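Local structure of threonine phosphate decarboxylase-like enzyme (Sulfurospirillum multivorans, 6OUX) at residues A[294-297]-A[298-302]; A[50-53]-A[54-57]; A[156-159]-A[160-163]. The protein catalyses the pyridoxal phosphate-dependent decarboxylation of L-serine O-phosphate to ethanolamine O-phosphate, a precursor used in norcobamide biosynthesis. All blocks are in the same frame, centred on the assembly; numbering follows the deposited sequence.

Interaction 1 of 3, residues A[294-297]-A[298-302]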
loop_
_atom_site.group_PDB
_atom_site.type_symbol
_atom_site.label_atom_id
_atom_site.label_comp_id
_atom_site.label_asym_id
_atom_site.label_seq_id
_atom_site.Cartn_x
_atom_site.Cartn_y
_atom_site.Cartn_z
ATOM N N ARG A 294 18.482 -0.916 20.549
ATOM C CA ARG A 294 17.939 0.323 20.972
ATOM C C ARG A 294 16.398 0.248 21.022
ATOM O O ARG A 294 15.784 0.903 21.844
ATOM C CB ARG A 294 18.401 1.438 20.039
ATOM C CG ARG A 294 19.932 1.624 20.085
ATOM C CD ARG A 294 20.408 2.877 19.332
ATOM N NE ARG A 294 21.821 2.721 18.968
ATOM C CZ ARG A 294 22.521 3.536 18.157
ATOM N NH1 ARG A 294 21.948 4.551 17.573
ATOM N NH2 ARG A 294 23.796 3.304 17.914
ATOM N N TYR A 295 15.809 -0.484 20.097
ATOM C CA TYR A 295 14.360 -0.630 20.066
ATOM C C TYR A 295 13.852 -1.281 21.353
ATOM O O TYR A 295 12.774 -0.940 21.871
ATOM C CB TYR A 295 13.892 -1.414 18.840
ATOM C CG TYR A 295 12.428 -1.792 18.994
ATOM C CD1 TYR A 295 11.457 -0.791 18.954
ATOM C CD2 TYR A 295 12.029 -3.095 19.339
ATOM C CE1 TYR A 295 10.121 -1.054 19.149
ATOM C CE2 TYR A 295 10.673 -3.394 19.526
ATOM C CZ TYR A 295 9.714 -2.344 19.432
ATOM O OH TYR A 295 8.335 -2.474 19.673
ATOM N N GLU A 296 14.535 -2.307 21.769
ATOM C CA GLU A 296 14.168 -2.983 22.995
ATOM C C GLU A 296 14.176 -2.033 24.198
ATOM O O GLU A 296 13.319 -2.128 25.094
ATOM C CB GLU A 296 15.131 -4.115 23.128
ATOM C CG GLU A 296 14.874 -5.117 24.118
ATOM C CD GLU A 296 13.534 -5.843 23.990
ATOM O OE1 GLU A 296 12.792 -5.763 23.000
ATOM O OE2 GLU A 296 13.258 -6.456 25.011
ATOM N N GLU A 297 15.186 -1.139 24.275
ATOM C CA GLU A 297 15.172 -0.143 25.309
ATOM C C GLU A 297 13.926 0.748 25.223
ATOM O O GLU A 297 13.353 1.066 26.236
ATOM C CB GLU A 297 16.431 0.745 25.241
ATOM C CG GLU A 297 17.760 0.087 25.480
ATOM C CD GLU A 297 18.965 0.946 25.044
ATOM O OE1 GLU A 297 18.838 2.106 24.578
ATOM O OE2 GLU A 297 20.041 0.452 25.240
ATOM N N ALA A 298 13.538 1.198 24.026
ATOM C CA ALA A 298 12.362 2.022 23.826
ATOM C C ALA A 298 10.995 1.317 24.136
ATOM O O ALA A 298 10.008 1.970 24.541
ATOM C CB ALA A 298 12.309 2.483 22.368
ATOM N N ARG A 299 10.968 0.013 23.881
ATOM C CA ARG A 299 9.787 -0.814 24.140
ATOM C C ARG A 299 9.603 -0.939 25.658
ATOM O O ARG A 299 8.553 -0.632 26.152
ATOM C CB ARG A 299 10.012 -2.166 23.502
ATOM C CG ARG A 299 8.808 -3.114 23.556
ATOM C CD ARG A 299 9.054 -4.508 23.036
ATOM N NE ARG A 299 10.013 -5.199 23.899
ATOM C CZ ARG A 299 9.745 -5.774 25.084
ATOM N NH1 ARG A 299 8.499 -5.856 25.574
ATOM N NH2 ARG A 299 10.741 -6.344 25.757
ATOM N N LYS A 300 10.668 -1.279 26.379
ATOM C CA LYS A 300 10.619 -1.371 27.824
ATOM C C LYS A 300 10.355 -0.055 28.526
ATOM O O LYS A 300 9.592 -0.025 29.476
ATOM C CB LYS A 300 11.864 -2.010 28.436
ATOM C CG LYS A 300 12.051 -3.454 28.073
ATOM C CD LYS A 300 13.062 -4.150 28.993
ATOM C CE LYS A 300 14.424 -4.293 28.392
ATOM N NZ LYS A 300 14.847 -5.701 28.139
ATOM N N GLN A 301 10.929 1.029 28.005
ATOM C CA GLN A 301 10.656 2.352 28.505
ATOM C C GLN A 301 9.200 2.708 28.364
ATOM O O GLN A 301 8.581 3.271 29.301
ATOM C CB GLN A 301 11.543 3.341 27.733
ATOM C CG GLN A 301 11.358 4.812 27.976
ATOM C CD GLN A 301 12.301 5.637 27.109
ATOM O OE1 GLN A 301 12.666 5.232 25.982
ATOM N NE2 GLN A 301 12.666 6.785 27.592
ATOM N N TYR A 302 8.638 2.425 27.188
ATOM C CA TYR A 302 7.224 2.650 26.949
ATOM C C TYR A 302 6.298 1.790 27.858
ATOM O O TYR A 302 5.302 2.298 28.374
ATOM C CB TYR A 302 6.859 2.439 25.484
ATOM C CG TYR A 302 5.442 2.872 25.181
ATOM C CD1 TYR A 302 5.045 4.174 25.185
ATOM C CD2 TYR A 302 4.476 1.927 24.945
ATOM C CE1 TYR A 302 3.725 4.545 24.925
ATOM C CE2 TYR A 302 3.160 2.282 24.687
ATOM C CZ TYR A 302 2.803 3.590 24.634
ATOM O OH TYR A 302 1.479 3.858 24.379
#
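E296 and R299, three residues apart on helix 289-314, meet in a two-pronged salt bridge. The arginine presents the side of its guanidinium that carries NE and NH2, one nitrogen to each carboxylate oxygen: R299 NE reaches E296 OE1 at 3.0 Å, and R299 NH2 reaches E296 OE2 at 2.6 Å. Both bonds are nearly straight at hydrogen. The two groups are not coplanar, however. Both oxygens lie close to the guanidinium plane, but the carboxylate is turned 36° from it; R299 NE meets OE1 from above the carboxylate plane, and NH2 meets OE2 on the syn side but out of that plane. Bends at E296 chi2 (58°) and R299 chi3 (66°) help bring the two ends together, with the side chains lying next to each other and pointing the same way. K300 adds a second cation from one residue further on, its NZ 3.6 Å from E296 OE2, completing a salt-bridge network of three residues. R299 also donates through NH1 to the carbonyl of H213 and through NH2 to that of L221, which ties the helix to the loop holding H213 and L221.

Nearer the backbone lies the apolar part of the arginine. R299 CB sits over one face of the Y295 ring, 4.0 Å above its plane and toward the rim, and R299 CG is 4.0 Å from Y295 OH. The ring meets F246 as well. Routine i to i+4 backbone bonds, such as R299 N to Y295 O at 2.9 Å, continue through both segments.

With two cations on a single carboxylate, E296 is probably held ionised, while R299 is buried and gripped by a carboxylate and two backbone carbonyls; its rotation is restricted by these bonds and its charge is probably balanced largely by E296.

Interaction 2 of 3, residues A[50-53]-A[54-57]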
loop_
_atom_site.group_PDB
_atom_site.type_symbol
_atom_site.label_atom_id
_atom_site.label_comp_id
_atom_site.label_asym_id
_atom_site.label_seq_id
_atom_site.Cartn_x
_atom_site.Cartn_y
_atom_site.Cartn_z
ATOM N N LEU A 50 -2.468 4.824 17.756
ATOM C CA LEU A 50 -1.697 3.919 18.583
ATOM C C LEU A 50 -0.266 3.869 18.052
ATOM O O LEU A 50 -0.019 3.653 16.867
ATOM C CB LEU A 50 -2.348 2.599 18.617
ATOM C CG LEU A 50 -3.853 2.640 18.882
ATOM C CD1 LEU A 50 -4.391 1.249 18.763
ATOM C CD2 LEU A 50 -4.200 3.215 20.248
ATOM N N SER A 51 0.663 4.160 18.927
ATOM C CA SER A 51 2.043 4.249 18.553
ATOM C C SER A 51 2.842 4.019 19.822
ATOM O O SER A 51 2.273 3.880 20.891
ATOM C CB SER A 51 2.313 5.654 18.049
ATOM O OG SER A 51 3.507 5.619 17.327
ATOM N N ASN A 52 4.157 3.978 19.705
ATOM C CA ASN A 52 5.046 4.110 20.824
ATOM C C ASN A 52 5.916 5.349 20.451
ATOM O O ASN A 52 6.762 5.254 19.580
ATOM C CB ASN A 52 5.879 2.814 21.031
ATOM C CG ASN A 52 7.012 2.984 22.069
ATOM O OD1 ASN A 52 7.297 4.102 22.565
ATOM N ND2 ASN A 52 7.682 1.927 22.355
ATOM N N PRO A 53 5.707 6.477 21.112
ATOM C CA PRO A 53 6.441 7.673 20.736
ATOM C C PRO A 53 7.954 7.556 20.981
ATOM O O PRO A 53 8.747 8.161 20.220
ATOM C CB PRO A 53 5.767 8.800 21.538
ATOM C CG PRO A 53 5.020 8.117 22.644
ATOM C CD PRO A 53 4.755 6.709 22.227
ATOM N N TYR A 54 8.371 6.714 21.908
ATOM C CA TYR A 54 9.806 6.440 22.081
ATOM C C TYR A 54 10.429 5.625 20.933
ATOM O O TYR A 54 11.551 5.870 20.500
ATOM C CB TYR A 54 10.074 5.788 23.432
ATOM C CG TYR A 54 9.539 6.568 24.629
ATOM C CD1 TYR A 54 10.199 7.689 25.126
ATOM C CD2 TYR A 54 8.389 6.179 25.261
ATOM C CE1 TYR A 54 9.720 8.389 26.236
ATOM C CE2 TYR A 54 7.908 6.840 26.387
ATOM C CZ TYR A 54 8.551 7.965 26.876
ATOM O OH TYR A 54 8.036 8.619 28.020
ATOM N N ALA A 55 9.690 4.680 20.362
ATOM C CA ALA A 55 10.220 4.015 19.186
ATOM C C ALA A 55 10.149 4.910 17.958
ATOM O O ALA A 55 10.953 4.782 17.068
ATOM C CB ALA A 55 9.452 2.749 18.904
ATOM N N SER A 56 9.084 5.682 17.863
ATOM C CA SER A 56 8.896 6.542 16.731
ATOM C C SER A 56 10.098 7.552 16.618
ATOM O O SER A 56 10.698 7.668 15.570
ATOM C CB SER A 56 7.537 7.221 16.936
ATOM O OG SER A 56 7.411 8.176 15.953
ATOM N N GLU A 57 10.487 8.168 17.736
ATOM C CA GLU A 57 11.631 9.104 17.824
ATOM C C GLU A 57 12.900 8.376 17.448
ATOM O O GLU A 57 13.670 8.906 16.676
ATOM C CB GLU A 57 11.819 9.741 19.235
ATOM C CG GLU A 57 10.624 10.533 19.740
ATOM C CD GLU A 57 10.894 11.538 20.855
ATOM O OE1 GLU A 57 12.012 11.565 21.438
ATOM O OE2 GLU A 57 9.949 12.304 21.175
#
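OD1 of N52 receives two backbone N-H groups at the start of helix 53-68. Y54 N lies 2.9 Å from N52 OD1, but that bond is weak because it is strongly bent, 126° at hydrogen; A55 N approaches the same N52 OD1 from 3.3 Å, straighter but long, and also weak. Together they occupy amides that have no preceding helical turn to supply their acceptors. The asparagine reaches them by placing CG anti to its own nitrogen (chi1 170°), which carries the amide forward over the first turn. There N52 OD1 also lies 3.4 Å from Y54 CB and near the plane of the tyrosine ring, at its edge.

The other end of the amide serves a different partner: N52 ND2 donates to the carbonyl of A298 on helix 289-314. One side chain thus caps one helix, through two weak bonds, and links it to another through ND2.

The first regular helical bond is S56 N to N52 O, 2.9 Å. E57 N follows on P53 O at 3.0 Å, and E57 CG packs against that same P53 O at 3.1 Å. P53 fills the first position of the helix, where a residue without an N-H costs no hydrogen bond. Further out, the Y54 hydroxyl bonds to R375 N, and S51 O accepts from N327.

An asparagine N-cap followed by proline at N1 is a classic helix start, placed here where the chain enters helix 53-68 from a loop whose L50 packs on R369, a residue that probably binds O-phospho-L-serine.

Interaction 3 of 3, residues A[156-159]-A[160-163]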
loop_
_atom_site.group_PDB
_atom_site.type_symbol
_atom_site.label_atom_id
_atom_site.label_comp_id
_atom_site.label_asym_id
_atom_site.label_seq_id
_atom_site.Cartn_x
_atom_site.Cartn_y
_atom_site.Cartn_z
ATOM N N SER A 156 -12.641 -9.742 30.102
ATOM C CA SER A 156 -11.692 -10.850 30.219
ATOM C C SER A 156 -12.195 -12.005 29.402
ATOM O O SER A 156 -13.378 -12.341 29.447
ATOM C CB SER A 156 -11.630 -11.299 31.691
ATOM O OG SER A 156 -10.635 -12.244 31.925
ATOM N N PHE A 157 -11.284 -12.574 28.648
ATOM C CA PHE A 157 -11.576 -13.651 27.724
ATOM C C PHE A 157 -11.613 -14.968 28.513
ATOM O O PHE A 157 -10.569 -15.459 29.018
ATOM C CB PHE A 157 -10.453 -13.662 26.696
ATOM C CG PHE A 157 -10.659 -14.619 25.609
ATOM C CD1 PHE A 157 -11.506 -14.312 24.567
ATOM C CD2 PHE A 157 -10.043 -15.851 25.658
ATOM C CE1 PHE A 157 -11.722 -15.226 23.557
ATOM C CE2 PHE A 157 -10.239 -16.763 24.670
ATOM C CZ PHE A 157 -11.064 -16.455 23.610
ATOM N N ASP A 158 -12.814 -15.497 28.693
ATOM C CA ASP A 158 -12.972 -16.797 29.339
ATOM C C ASP A 158 -12.731 -17.958 28.294
ATOM O O ASP A 158 -13.568 -18.231 27.399
ATOM C CB ASP A 158 -14.343 -16.869 29.984
ATOM C CG ASP A 158 -14.641 -18.239 30.604
ATOM O OD1 ASP A 158 -14.035 -19.250 30.201
ATOM O OD2 ASP A 158 -15.503 -18.286 31.500
ATOM N N ALA A 159 -11.592 -18.622 28.435
ATOM C CA ALA A 159 -11.042 -19.524 27.405
ATOM C C ALA A 159 -11.832 -20.847 27.269
ATOM O O ALA A 159 -12.033 -21.341 26.169
ATOM C CB ALA A 159 -9.606 -19.829 27.707
ATOM N N ASP A 160 -12.231 -21.408 28.400
ATOM C CA ASP A 160 -13.075 -22.591 28.404
ATOM C C ASP A 160 -14.410 -22.355 27.708
ATOM O O ASP A 160 -14.854 -23.228 26.880
ATOM C CB ASP A 160 -13.277 -23.074 29.827
ATOM C CG ASP A 160 -14.152 -24.316 29.908
ATOM O OD1 ASP A 160 -13.669 -25.441 29.661
ATOM O OD2 ASP A 160 -15.341 -24.167 30.217
ATOM N N LYS A 161 -15.080 -21.224 28.032
ATOM C CA LYS A 161 -16.395 -20.958 27.444
ATOM C C LYS A 161 -16.273 -20.683 25.994
ATOM O O LYS A 161 -17.136 -21.048 25.214
ATOM C CB LYS A 161 -17.148 -19.802 28.120
ATOM C CG LYS A 161 -17.660 -20.187 29.493
ATOM C CD LYS A 161 -18.222 -19.013 30.273
ATOM C CE LYS A 161 -18.496 -19.432 31.724
ATOM N NZ LYS A 161 -19.098 -18.292 32.460
ATOM N N TYR A 162 -15.226 -19.986 25.640
ATOM C CA TYR A 162 -14.950 -19.698 24.248
ATOM C C TYR A 162 -14.779 -21.002 23.457
ATOM O O TYR A 162 -15.383 -21.157 22.421
ATOM C CB TYR A 162 -13.701 -18.902 24.153
ATOM C CG TYR A 162 -13.334 -18.591 22.731
ATOM C CD1 TYR A 162 -14.032 -17.616 22.009
ATOM C CD2 TYR A 162 -12.329 -19.272 22.115
ATOM C CE1 TYR A 162 -13.683 -17.314 20.716
ATOM C CE2 TYR A 162 -11.975 -18.994 20.807
ATOM C CZ TYR A 162 -12.660 -18.051 20.110
ATOM O OH TYR A 162 -12.311 -17.804 18.813
ATOM N N CYS A 163 -13.969 -21.924 23.968
ATOM C CA CYS A 163 -13.762 -23.198 23.315
ATOM C C CYS A 163 -15.067 -23.980 23.125
ATOM O O CYS A 163 -15.291 -24.550 22.079
ATOM C CB CYS A 163 -12.784 -24.031 24.105
ATOM S SG CYS A 163 -11.106 -23.458 23.864
#
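F157 and Y162 both set CG anti to the backbone nitrogen (chi1 -175° for F157), which brings the far corner of the phenylalanine ring over a face of the tyrosine. F157 CZ comes to only 3.2 Å from Y162 CG, a tight approach offset toward the tyrosine rim. The planes are inclined at 53° and the ring centroids of F157 and Y162 lie 4.7 Å apart, a skewed aromatic pair.

D158 is the N-cap of helix 159-169. It shares the same first torsion, which places OD1 by K161 N: D158 OD1 accepts K161 N at 3.1 Å in a nearly straight bond, although the donor stands 54° out of the carboxylate plane. The lysine chain, extended beyond CG, runs back past the other oxygen, bringing K161 CD within 3.1 Å of D158 OD2; K161 NZ ends 3.7 Å from D158 OD2, a long salt bridge. The negative carboxylate at this helix end probably also interacts favourably with the helix dipole. D160 directs its charge elsewhere, to R198.

Backbone bonds carry the first turn onward, Y162 N to D158 O at 3.0 Å and C163 N to A159 O at the same length. Around the aromatic pair, L195 of helix 189-198 and L176 of strand 173-177 each touch both rings, and F147 meets Y162 edge-to-face.

This is an aspartate N-cap with a hydrophobic pair straddling it, the pattern of the hydrophobic staple, in which the residue before the cap (N', F157) packs on the fourth residue after the cap (N4, Y162); here it seats helix 159-169 against the seven-stranded sheet of the aminotransferase fold.

How the interactions relate
Interactions 1 and 2 form one joint, their centres 10 Å apart. Besides the amide-to-carbonyl bond that joins them, Y302 CB packs on N52 ND2 at 3.3 Å and Q301 CD on Y54 CD1 at 3.5 Å, so the start of helix 53-68 rests on the second half of 294-302. Interaction 3 stands apart, centred 32 Å from each of the others and on the opposite side of the chain's centre from interaction 2. Two of the three lie about 10 Å from residues assigned to substrate binding: the S51 side chain is about 10 Å from that of R369, and the F157 side chain about 11 Å from that of N181. Interaction 1 lies away from these residues.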